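Local coordinates for protein putative oxidoreductase (Salmonella enterica subsp. enterica serovar Typhimurium, PDB 3NX4) that binds NADP and probably catalyses the NADPH-dependent reduction of acryloyl-CoA, as a member of the medium-chain dehydrogenase/reductase family, at residues A[63-68]-A[102-107]; A[88-93]-A[106-111]; A[124-129]-A[265-270]. All coordinates share one frame; numbering follows the deposited sequence. Where two conformers were deposited one is given.

Contact 1: A[63-68]-A[102-107]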
loop_
_atom_site.group_PDB
_atom_site.type_symbol
_atom_site.label_atom_id
_atom_site.label_comp_id
_atom_site.label_asym_id
_atom_site.label_seq_id
_atom_site.Cartn_x
_atom_site.Cartn_y
_atom_site.Cartn_z
ATOM N N ILE A 63 -12.794 -4.508 23.938
ATOM C CA ILE A 63 -13.090 -4.912 22.572
ATOM C C ILE A 63 -12.952 -6.422 22.389
ATOM O O ILE A 63 -13.275 -6.955 21.329
ATOM C CB ILE A 63 -12.195 -4.159 21.549
ATOM C CG1 ILE A 63 -10.720 -4.528 21.737
ATOM C CG2 ILE A 63 -12.384 -2.650 21.687
ATOM C CD1 ILE A 63 -9.769 -3.725 20.835
ATOM N N ASP A 64 -12.473 -7.105 23.425
ATOM C CA ASP A 64 -12.300 -8.554 23.371
ATOM C C ASP A 64 -13.012 -9.228 24.538
ATOM O O ASP A 64 -13.173 -8.634 25.602
ATOM C CB ASP A 64 -10.814 -8.934 23.498
ATOM C CG ASP A 64 -9.925 -8.242 22.494
ATOM O OD1 ASP A 64 -10.408 -7.866 21.405
ATOM O OD2 ASP A 64 -8.715 -8.107 22.793
ATOM N N PHE A 65 -13.406 -10.481 24.347
ATOM C CA PHE A 65 -13.754 -11.340 25.475
ATOM C C PHE A 65 -13.755 -12.803 25.055
ATOM O O PHE A 65 -13.828 -13.121 23.867
ATOM C CB PHE A 65 -15.081 -10.931 26.146
ATOM C CG PHE A 65 -16.318 -11.175 25.293
ATOM C CD1 PHE A 65 -16.755 -12.461 25.025
ATOM C CD2 PHE A 65 -17.043 -10.108 24.777
ATOM C CE1 PHE A 65 -17.907 -12.683 24.249
ATOM C CE2 PHE A 65 -18.186 -10.320 24.011
ATOM C CZ PHE A 65 -18.614 -11.610 23.742
ATOM N N ALA A 66 -13.639 -13.689 26.035
ATOM C CA ALA A 66 -13.829 -15.111 25.807
ATOM C C ALA A 66 -14.645 -15.672 26.967
ATOM O O ALA A 66 -14.410 -15.325 28.123
ATOM C CB ALA A 66 -12.500 -15.816 25.706
ATOM N N GLY A 67 -15.599 -16.540 26.663
ATOM C CA GLY A 67 -16.418 -17.111 27.713
ATOM C C GLY A 67 -17.308 -18.212 27.199
ATOM O O GLY A 67 -17.087 -18.750 26.111
ATOM N N THR A 68 -18.325 -18.535 27.990
ATOM C CA THR A 68 -19.231 -19.625 27.686
ATOM C C THR A 68 -20.630 -19.078 27.462
ATOM O O THR A 68 -21.115 -18.251 28.235
ATOM C CB THR A 68 -19.283 -20.625 28.870
ATOM O OG1 THR A 68 -17.954 -21.055 29.184
ATOM C CG2 THR A 68 -20.126 -21.836 28.522
ATOM N N ALA A 102 -21.776 -10.525 28.765
ATOM C CA ALA A 102 -21.918 -9.708 27.566
ATOM C C ALA A 102 -23.077 -10.257 26.759
ATOM O O ALA A 102 -23.388 -11.448 26.841
ATOM C CB ALA A 102 -20.627 -9.715 26.731
ATOM N N ARG A 103 -23.733 -9.384 26.004
ATOM C CA ARG A 103 -24.810 -9.805 25.114
ATOM C C ARG A 103 -24.572 -9.201 23.742
ATOM O O ARG A 103 -24.446 -7.983 23.612
ATOM C CB ARG A 103 -26.174 -9.380 25.662
ATOM C CG ARG A 103 -27.340 -10.031 24.924
ATOM C CD ARG A 103 -28.706 -9.576 25.482
ATOM N NE ARG A 103 -28.758 -9.717 26.926
ATOM C CZ ARG A 103 -29.656 -9.120 27.704
ATOM N NH1 ARG A 103 -30.579 -8.334 27.167
ATOM N NH2 ARG A 103 -29.625 -9.304 29.016
ATOM N N VAL A 104 -24.504 -10.055 22.724
ATOM C CA VAL A 104 -24.041 -9.644 21.405
ATOM C C VAL A 104 -24.745 -10.395 20.290
ATOM O O VAL A 104 -25.478 -11.354 20.530
ATOM C CB VAL A 104 -22.522 -9.899 21.233
ATOM C CG1 VAL A 104 -21.719 -9.080 22.234
ATOM C CG2 VAL A 104 -22.209 -11.389 21.375
ATOM N N LYS A 105 -24.504 -9.954 19.060
ATOM C CA LYS A 105 -25.052 -10.622 17.893
ATOM C C LYS A 105 -24.222 -11.855 17.603
ATOM O O LYS A 105 -23.003 -11.818 17.707
ATOM C CB LYS A 105 -24.970 -9.708 16.680
ATOM C CG LYS A 105 -25.729 -8.407 16.795
ATOM C CD LYS A 105 -25.671 -7.673 15.461
ATOM C CE LYS A 105 -26.309 -6.296 15.540
ATOM N NZ LYS A 105 -26.138 -5.541 14.261
ATOM N N GLY A 106 -24.877 -12.937 17.203
ATOM C CA GLY A 106 -24.161 -14.129 16.791
ATOM C C GLY A 106 -23.096 -13.876 15.734
ATOM O O GLY A 106 -22.057 -14.532 15.736
ATOM N N ASP A 107 -23.350 -12.931 14.827
ATOM C CA ASP A 107 -22.402 -12.616 13.757
ATOM C C ASP A 107 -21.014 -12.177 14.265
ATOM O O ASP A 107 -20.028 -12.281 13.540
ATOM C CB ASP A 107 -22.938 -11.498 12.869
ATOM C CG ASP A 107 -23.972 -11.971 11.867
ATOM O OD1 ASP A 107 -24.146 -13.198 11.676
ATOM O OD2 ASP A 107 -24.594 -11.082 11.252
#

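Contact 2: A[88-93]-A[106-111]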
loop_
_atom_site.group_PDB
_atom_site.type_symbol
_atom_site.label_atom_id
_atom_site.label_comp_id
_atom_site.label_asym_id
_atom_site.label_seq_id
_atom_site.Cartn_x
_atom_site.Cartn_y
_atom_site.Cartn_z
ATOM N N TRP A 88 -15.667 -5.688 15.924
ATOM C CA TRP A 88 -17.054 -5.452 15.509
ATOM C C TRP A 88 -17.725 -4.240 16.159
ATOM O O TRP A 88 -18.933 -4.070 16.038
ATOM C CB TRP A 88 -17.910 -6.701 15.732
ATOM C CG TRP A 88 -17.541 -7.862 14.857
ATOM C CD1 TRP A 88 -17.075 -9.083 15.264
ATOM C CD2 TRP A 88 -17.591 -7.906 13.427
ATOM N NE1 TRP A 88 -16.850 -9.889 14.171
ATOM C CE2 TRP A 88 -17.155 -9.188 13.032
ATOM C CE3 TRP A 88 -17.971 -6.990 12.442
ATOM C CZ2 TRP A 88 -17.088 -9.574 11.693
ATOM C CZ3 TRP A 88 -17.903 -7.378 11.108
ATOM C CH2 TRP A 88 -17.467 -8.658 10.749
ATOM N N GLY A 89 -16.929 -3.389 16.793
ATOM C CA GLY A 89 -17.433 -2.210 17.465
ATOM C C GLY A 89 -17.749 -2.464 18.925
ATOM O O GLY A 89 -18.117 -1.551 19.660
ATOM N N VAL A 90 -17.593 -3.708 19.354
ATOM C CA VAL A 90 -17.813 -4.036 20.744
ATOM C C VAL A 90 -16.741 -3.287 21.521
ATOM O O VAL A 90 -15.587 -3.245 21.112
ATOM C CB VAL A 90 -17.688 -5.541 21.000
ATOM C CG1 VAL A 90 -17.782 -5.839 22.477
ATOM C CG2 VAL A 90 -18.742 -6.301 20.231
ATOM N N GLY A 91 -17.129 -2.686 22.633
ATOM C CA GLY A 91 -16.210 -1.925 23.450
ATOM C C GLY A 91 -16.034 -0.509 22.939
ATOM O O GLY A 91 -15.303 0.279 23.527
ATOM N N GLU A 92 -16.678 -0.191 21.818
ATOM C CA GLU A 92 -16.629 1.158 21.250
ATOM C C GLU A 92 -18.008 1.806 21.127
ATOM O O GLU A 92 -18.203 2.956 21.504
ATOM C CB GLU A 92 -16.017 1.149 19.853
ATOM C CG GLU A 92 -14.595 0.651 19.783
ATOM C CD GLU A 92 -14.083 0.605 18.362
ATOM O OE1 GLU A 92 -13.992 -0.501 17.800
ATOM O OE2 GLU A 92 -13.793 1.677 17.799
ATOM N N ASN A 93 -18.963 1.035 20.616
ATOM C CA ASN A 93 -20.344 1.472 20.486
ATOM C C ASN A 93 -21.312 0.455 21.081
ATOM O O ASN A 93 -22.518 0.662 21.082
ATOM C CB ASN A 93 -20.708 1.796 19.036
ATOM C CG ASN A 93 -20.400 0.660 18.088
ATOM O OD1 ASN A 93 -20.680 -0.499 18.375
ATOM N ND2 ASN A 93 -19.827 0.993 16.942
ATOM N N GLY A 106 -24.877 -12.937 17.203
ATOM C CA GLY A 106 -24.161 -14.129 16.791
ATOM C C GLY A 106 -23.096 -13.876 15.734
ATOM O O GLY A 106 -22.057 -14.532 15.736
ATOM N N ASP A 107 -23.350 -12.931 14.827
ATOM C CA ASP A 107 -22.402 -12.616 13.757
ATOM C C ASP A 107 -21.014 -12.177 14.265
ATOM O O ASP A 107 -20.028 -12.281 13.540
ATOM C CB ASP A 107 -22.938 -11.498 12.869
ATOM C CG ASP A 107 -23.972 -11.971 11.867
ATOM O OD1 ASP A 107 -24.146 -13.198 11.676
ATOM O OD2 ASP A 107 -24.594 -11.082 11.252
ATOM N N TRP A 108 -20.945 -11.667 15.490
ATOM C CA TRP A 108 -19.696 -11.099 16.006
ATOM C C TRP A 108 -18.847 -12.118 16.760
ATOM O O TRP A 108 -17.715 -11.836 17.145
ATOM C CB TRP A 108 -19.999 -9.938 16.947
ATOM C CG TRP A 108 -20.753 -8.819 16.317
ATOM C CD1 TRP A 108 -20.930 -8.586 14.977
ATOM C CD2 TRP A 108 -21.459 -7.783 17.002
ATOM N NE1 TRP A 108 -21.695 -7.457 14.793
ATOM C CE2 TRP A 108 -22.031 -6.946 16.020
ATOM C CE3 TRP A 108 -21.666 -7.481 18.356
ATOM C CZ2 TRP A 108 -22.789 -5.828 16.347
ATOM C CZ3 TRP A 108 -22.417 -6.370 18.679
ATOM C CH2 TRP A 108 -22.976 -5.559 17.677
ATOM N N LEU A 109 -19.405 -13.300 16.974
ATOM C CA LEU A 109 -18.748 -14.315 17.777
ATOM C C LEU A 109 -17.925 -15.247 16.910
ATOM O O LEU A 109 -18.187 -15.398 15.717
ATOM C CB LEU A 109 -19.795 -15.123 18.550
ATOM C CG LEU A 109 -20.466 -14.406 19.726
ATOM C CD1 LEU A 109 -21.669 -15.187 20.227
ATOM C CD2 LEU A 109 -19.461 -14.190 20.867
ATOM N N VAL A 110 -16.921 -15.858 17.523
ATOM C CA VAL A 110 -16.151 -16.909 16.891
ATOM C C VAL A 110 -16.167 -18.119 17.819
ATOM O O VAL A 110 -15.850 -17.990 19.002
ATOM C CB VAL A 110 -14.697 -16.451 16.682
ATOM C CG1 VAL A 110 -13.848 -17.579 16.146
ATOM C CG2 VAL A 110 -14.659 -15.250 15.752
ATOM N N ALA A 111 -16.545 -19.289 17.309
ATOM C CA ALA A 111 -16.470 -20.502 18.131
ATOM C C ALA A 111 -15.018 -20.703 18.573
ATOM O O ALA A 111 -14.097 -20.548 17.772
ATOM C CB ALA A 111 -16.969 -21.710 17.361
HETATM O O HOH W 1 -17.496 -12.978 14.017
#

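Contact 3: A[124-129]-A[265-270]. With NAP (NADP nicotinamide-adenine-dinucleotide phosphate), chain C.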
loop_
_atom_site.group_PDB
_atom_site.type_symbol
_atom_site.label_atom_id
_atom_site.label_comp_id
_atom_site.label_asym_id
_atom_site.label_seq_id
_atom_site.Cartn_x
_atom_site.Cartn_y
_atom_site.Cartn_z
ATOM N N ILE A 124 -3.947 -13.632 23.233
ATOM C CA ILE A 124 -3.881 -13.169 21.848
ATOM C C ILE A 124 -4.683 -11.880 21.686
ATOM O O ILE A 124 -4.115 -10.820 21.397
ATOM C CB ILE A 124 -4.384 -14.245 20.874
ATOM C CG1 ILE A 124 -3.460 -15.465 20.923
ATOM C CG2 ILE A 124 -4.475 -13.690 19.435
ATOM C CD1 ILE A 124 -4.068 -16.700 20.265
ATOM N N GLY A 125 -5.999 -11.965 21.880
ATOM C CA GLY A 125 -6.860 -10.795 21.824
ATOM C C GLY A 125 -6.811 -10.073 20.481
ATOM O O GLY A 125 -6.345 -10.618 19.488
ATOM N N THR A 126 -7.283 -8.834 20.460
ATOM C CA THR A 126 -7.219 -8.027 19.250
ATOM C C THR A 126 -5.774 -7.810 18.777
ATOM O O THR A 126 -5.507 -7.830 17.588
ATOM C CB THR A 126 -7.922 -6.668 19.442
ATOM O OG1 THR A 126 -9.337 -6.868 19.420
ATOM C CG2 THR A 126 -7.568 -5.710 18.321
ATOM N N ALA A 127 -4.849 -7.610 19.710
ATOM C CA ALA A 127 -3.456 -7.337 19.355
ATOM C C ALA A 127 -2.870 -8.476 18.535
ATOM O O ALA A 127 -2.296 -8.258 17.469
ATOM C CB ALA A 127 -2.600 -7.103 20.629
ATOM N N GLY A 128 -3.006 -9.695 19.046
ATOM C CA GLY A 128 -2.445 -10.862 18.388
ATOM C C GLY A 128 -3.180 -11.232 17.103
ATOM O O GLY A 128 -2.567 -11.649 16.123
ATOM N N PHE A 129 -4.500 -11.085 17.109
ATOM C CA PHE A 129 -5.298 -11.309 15.909
ATOM C C PHE A 129 -4.836 -10.353 14.803
ATOM O O PHE A 129 -4.623 -10.757 13.662
ATOM C CB PHE A 129 -6.780 -11.110 16.261
ATOM C CG PHE A 129 -7.715 -11.141 15.084
ATOM C CD1 PHE A 129 -8.128 -12.353 14.529
ATOM C CD2 PHE A 129 -8.245 -9.961 14.578
ATOM C CE1 PHE A 129 -9.010 -12.381 13.453
ATOM C CE2 PHE A 129 -9.148 -9.982 13.507
ATOM C CZ PHE A 129 -9.520 -11.193 12.940
ATOM N N VAL A 265 -4.175 -2.569 7.639
ATOM C CA VAL A 265 -4.801 -3.722 8.274
ATOM C C VAL A 265 -5.784 -3.253 9.332
ATOM O O VAL A 265 -5.389 -2.593 10.293
ATOM C CB VAL A 265 -3.747 -4.614 8.949
ATOM C CG1 VAL A 265 -4.410 -5.687 9.803
ATOM C CG2 VAL A 265 -2.836 -5.234 7.906
ATOM N N ASP A 266 -7.062 -3.575 9.140
ATOM C CA ASP A 266 -8.099 -3.304 10.137
ATOM C C ASP A 266 -8.552 -4.617 10.760
ATOM O O ASP A 266 -8.847 -5.569 10.045
ATOM C CB ASP A 266 -9.319 -2.639 9.483
ATOM C CG ASP A 266 -10.558 -2.692 10.379
ATOM O OD1 ASP A 266 -10.511 -2.104 11.473
ATOM O OD2 ASP A 266 -11.576 -3.319 9.998
ATOM N N SER A 267 -8.629 -4.667 12.083
ATOM C CA SER A 267 -9.077 -5.878 12.770
ATOM C C SER A 267 -10.565 -5.824 13.106
ATOM O O SER A 267 -11.187 -6.850 13.376
ATOM C CB SER A 267 -8.308 -6.057 14.074
ATOM O OG SER A 267 -8.675 -5.046 14.996
ATOM N N VAL A 268 -11.126 -4.623 13.109
ATOM C CA VAL A 268 -12.467 -4.422 13.636
ATOM C C VAL A 268 -13.537 -5.141 12.827
ATOM O O VAL A 268 -14.389 -5.837 13.389
ATOM C CB VAL A 268 -12.828 -2.935 13.675
ATOM C CG1 VAL A 268 -14.255 -2.749 14.180
ATOM C CG2 VAL A 268 -11.828 -2.172 14.537
HETATM N N MSE A 269 -13.464 -4.986 11.507
HETATM C CA MSE A 269 -14.515 -5.447 10.615
HETATM C C MSE A 269 -14.071 -6.589 9.701
HETATM O O MSE A 269 -14.681 -6.830 8.667
HETATM C CB MSE A 269 -15.013 -4.280 9.765
HETATM C CG MSE A 269 -15.417 -3.044 10.561
HETATM SE SE MSE A 269 -16.516 -1.835 9.473
HETATM C CE MSE A 269 -17.873 -3.104 8.880
ATOM N N THR A 270 -13.010 -7.283 10.083
ATOM C CA THR A 270 -12.499 -8.404 9.297
ATOM C C THR A 270 -13.609 -9.411 8.983
ATOM O O THR A 270 -14.241 -9.938 9.894
ATOM C CB THR A 270 -11.371 -9.108 10.082
ATOM O OG1 THR A 270 -10.436 -8.121 10.519
ATOM C CG2 THR A 270 -10.649 -10.133 9.229
HETATM P PA NAP C . 0.989 -1.284 22.670
HETATM O O1A NAP C . 1.032 -2.575 23.377
HETATM O O2A NAP C . 0.868 -0.063 23.483
HETATM O O5B NAP C . 2.222 -1.170 21.661
HETATM C C5B NAP C . 2.546 0.083 21.125
HETATM C C4B NAP C . 4.067 0.132 21.113
HETATM O O4B NAP C . 4.475 1.263 20.393
HETATM C C3B NAP C . 4.659 0.271 22.518
HETATM O O3B NAP C . 4.962 -1.000 23.061
HETATM C C2B NAP C . 5.927 1.065 22.272
HETATM O O2B NAP C . 6.942 0.141 21.959
HETATM C C1B NAP C . 5.615 1.847 21.007
HETATM N N9A NAP C . 5.286 3.250 21.296
HETATM C C8A NAP C . 4.436 3.728 22.263
HETATM N N7A NAP C . 4.402 5.079 22.160
HETATM C C5A NAP C . 5.199 5.460 21.140
HETATM C C6A NAP C . 5.528 6.701 20.612
HETATM N N6A NAP C . 5.021 7.818 21.119
HETATM N N1A NAP C . 6.387 6.768 19.544
HETATM C C2A NAP C . 6.925 5.617 19.007
HETATM N N3A NAP C . 6.604 4.385 19.539
HETATM C C4A NAP C . 5.757 4.315 20.589
HETATM O O3 NAP C . -0.266 -1.276 21.650
HETATM P PN NAP C . -0.930 -2.487 20.838
HETATM O O1N NAP C . -2.139 -2.976 21.539
HETATM O O2N NAP C . 0.162 -3.437 20.524
HETATM O O5D NAP C . -1.362 -1.676 19.515
HETATM C C5D NAP C . -0.354 -1.102 18.718
HETATM C C4D NAP C . -0.973 -0.093 17.763
HETATM O O4D NAP C . -1.807 -0.789 16.868
HETATM C C3D NAP C . -1.860 0.903 18.490
HETATM O O3D NAP C . -1.745 2.163 17.864
HETATM C C2D NAP C . -3.258 0.365 18.292
HETATM O O2D NAP C . -4.212 1.398 18.275
HETATM C C1D NAP C . -3.118 -0.268 16.923
HETATM N N1N NAP C . -4.074 -1.351 16.658
HETATM C C2N NAP C . -4.945 -1.192 15.619
HETATM C C3N NAP C . -5.864 -2.184 15.292
HETATM C C7N NAP C . -6.398 -2.183 13.885
HETATM O O7N NAP C . -7.703 -2.632 13.627
HETATM N N7N NAP C . -5.606 -1.749 12.912
HETATM C C4N NAP C . -5.885 -3.359 16.045
HETATM C C5N NAP C . -4.983 -3.513 17.106
HETATM C C6N NAP C . -4.071 -2.500 17.395
HETATM P P2B NAP C . 8.475 0.407 22.415
HETATM O O1X NAP C . 9.213 -0.893 22.247
HETATM O O2X NAP C . 9.090 1.463 21.528
HETATM O O3X NAP C . 8.463 0.849 23.853
HETATM O O HOH W 2 -10.600 -5.475 17.169
#

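Contact 1: A[63-68]-A[102-107]
Phe65 meets Ala102 and Val104 in the apolar interior of the GroES-like domain, the substructure that medium-chain dehydrogenases and reductases place beside their nucleotide-binding Rossmann domain. The contact is a compact example of how strands that are not direct neighbours in a curled sheet are joined through the core. Strand 64-72 and strand 101-104 each pair antiparallel with strand 30-39 but not with each other, and their closest CA atoms, those of Phe65 and Ala102, remain 8.6 Å apart. One aromatic ring spans that gap.

Polar bonding belongs to the surroundings. The backbone of Phe65 is tied to Leu85 of strand 82-86, and the side chains of Val32, Val34, Leu85 and Leu109 also pack on the Phe65 side chain.

Across the contact itself the interaction is purely apolar. The CB of Phe65 heads toward strand 101-104, and its chi1 of 69° tucks CG between the backbone N and the carbonyl carbon, carrying the CD2-CE2 side of the ring to the partner strand. Phe65 CE2 does most of the touching, lying 3.7 Å from Ala102 CB, a methyl that reaches the ring obliquely. Ala102 and Val104, two residues apart, turn their side chains to the same interior, whereas the intervening Arg103 points its CB away from it. Val104 offers a single branch, which comes from the opposite direction and meets the ring at its edge, near the ring plane: Val104 CG1 ends 4.1 Å from Phe65 CE2.

Contact 2: A[88-93]-A[106-111]
With chi1 of -67° in Trp88 and -60° in Trp108, each indole leaves its backbone with CG anti to the carbonyl carbon, and the two five-membered rings come to lie over one another. They form an offset stack, their centroids 4.5 Å apart and their planes only 15° from parallel. The overlap is shifted toward the rims: Trp108 CD1 sits over a face of Trp88, 3.5 Å from Trp88 CG, while Trp88 CB covers a face of Trp108. There Trp88 CB makes a CH-pi contact, 3.7 Å from the centroid of the Trp108 five-membered ring. The backbone of Trp108 takes part as well, for Trp88 CD1 approaches Trp108 CA to 3.4 Å.

Within the GroES-like domain, this stack fastens the loop that follows strand 82-86 to the short 3-10 turn leading into strand 110-111, two strands that pair in the same sheet. Further along the loop, Val90 extends the apolar surface, its CG2 branch meeting the six-membered part of Trp108 obliquely at CE3. His94 adds an edge-to-face ring contact to Trp108, and Leu85 packs against both Val90 and Trp108.

Polar atoms at the stack are bridged by one water. It accepts from Trp88 NE1 at 3.2 Å and donates to two backbone carbonyls, with Asp107 O at 2.7 Å and Leu109 O at 3.0 Å from the water oxygen, and so links the Trp88 N-H to the backbone at the end of the turn. The Asp107 carboxylate forms a salt bridge with Arg76, while Leu109 N closes the turn on Gly106 O.

Contact 3: A[124-129]-A[265-270]
Helix 118-140, kinked near Thr126, faces the irregular loop 265-270, with the CA atoms of Thr126 and Ser267 7.1 Å apart. Thr126 CG2 lies 3.6 Å from Ser267 OG and equally near C5N of the nicotinamide, so one methyl packs on protein and cofactor together. On the other branch, Thr126 OG1 is probably hydrogen-bonded to Asp64 and accepts from a water that also donates to Ser267 OG.

Phe129, its CG swung anti to the backbone N (chi1 173°), presents its ring edge to the loop: CE2 is 3.7 Å from both Ser267 O and Thr270 OG1. Trp279 stacks with this ring.

Ser267 holds the carboxamide oxygen of NADP twice. Its backbone N gives O7N a nearly straight bond of 2.7 Å (170°), and Ser267 OG donates to O7N at 2.9 Å. The amide nitrogen N7N donates to Val265 O at 2.8 Å, so both ends of the carboxamide are fixed, which should restrain its rotation. Behind them Asp266 shapes the loop: OD1 accepts from Val268 N in an Asx turn, and OD2 from the backbone N of Met269, which is present as selenomethionine. Tyr233 of the second subunit also bonds to OD2. Recognition of the carboxamide chiefly through backbone N-H and C=O groups is characteristic of the nicotinamide site in medium-chain dehydrogenases and reductases, at the cleft between GroES-like and Rossmann domains.

The three contacts illustrate how chemistry follows position. Contacts 1 and 2 share Gly106 and Asp107 and serve the same curled sheet: contact 1 is fully buried and wholly apolar, while contact 2, only partly buried, combines stacked indoles with a bridging water. Contact 3 is also buried; its segments meet by packing and one water, its direct polar bonds go to NADP, and it borders the second subunit. Ile63 packs on Val90, joining the first two. The segments of contacts 1 and 2 each touch those of contact 3, through Asp64 and through the backbone N of Trp88, which probably bonds to Val268 O, though contact 1 itself lies away from the cofactor site.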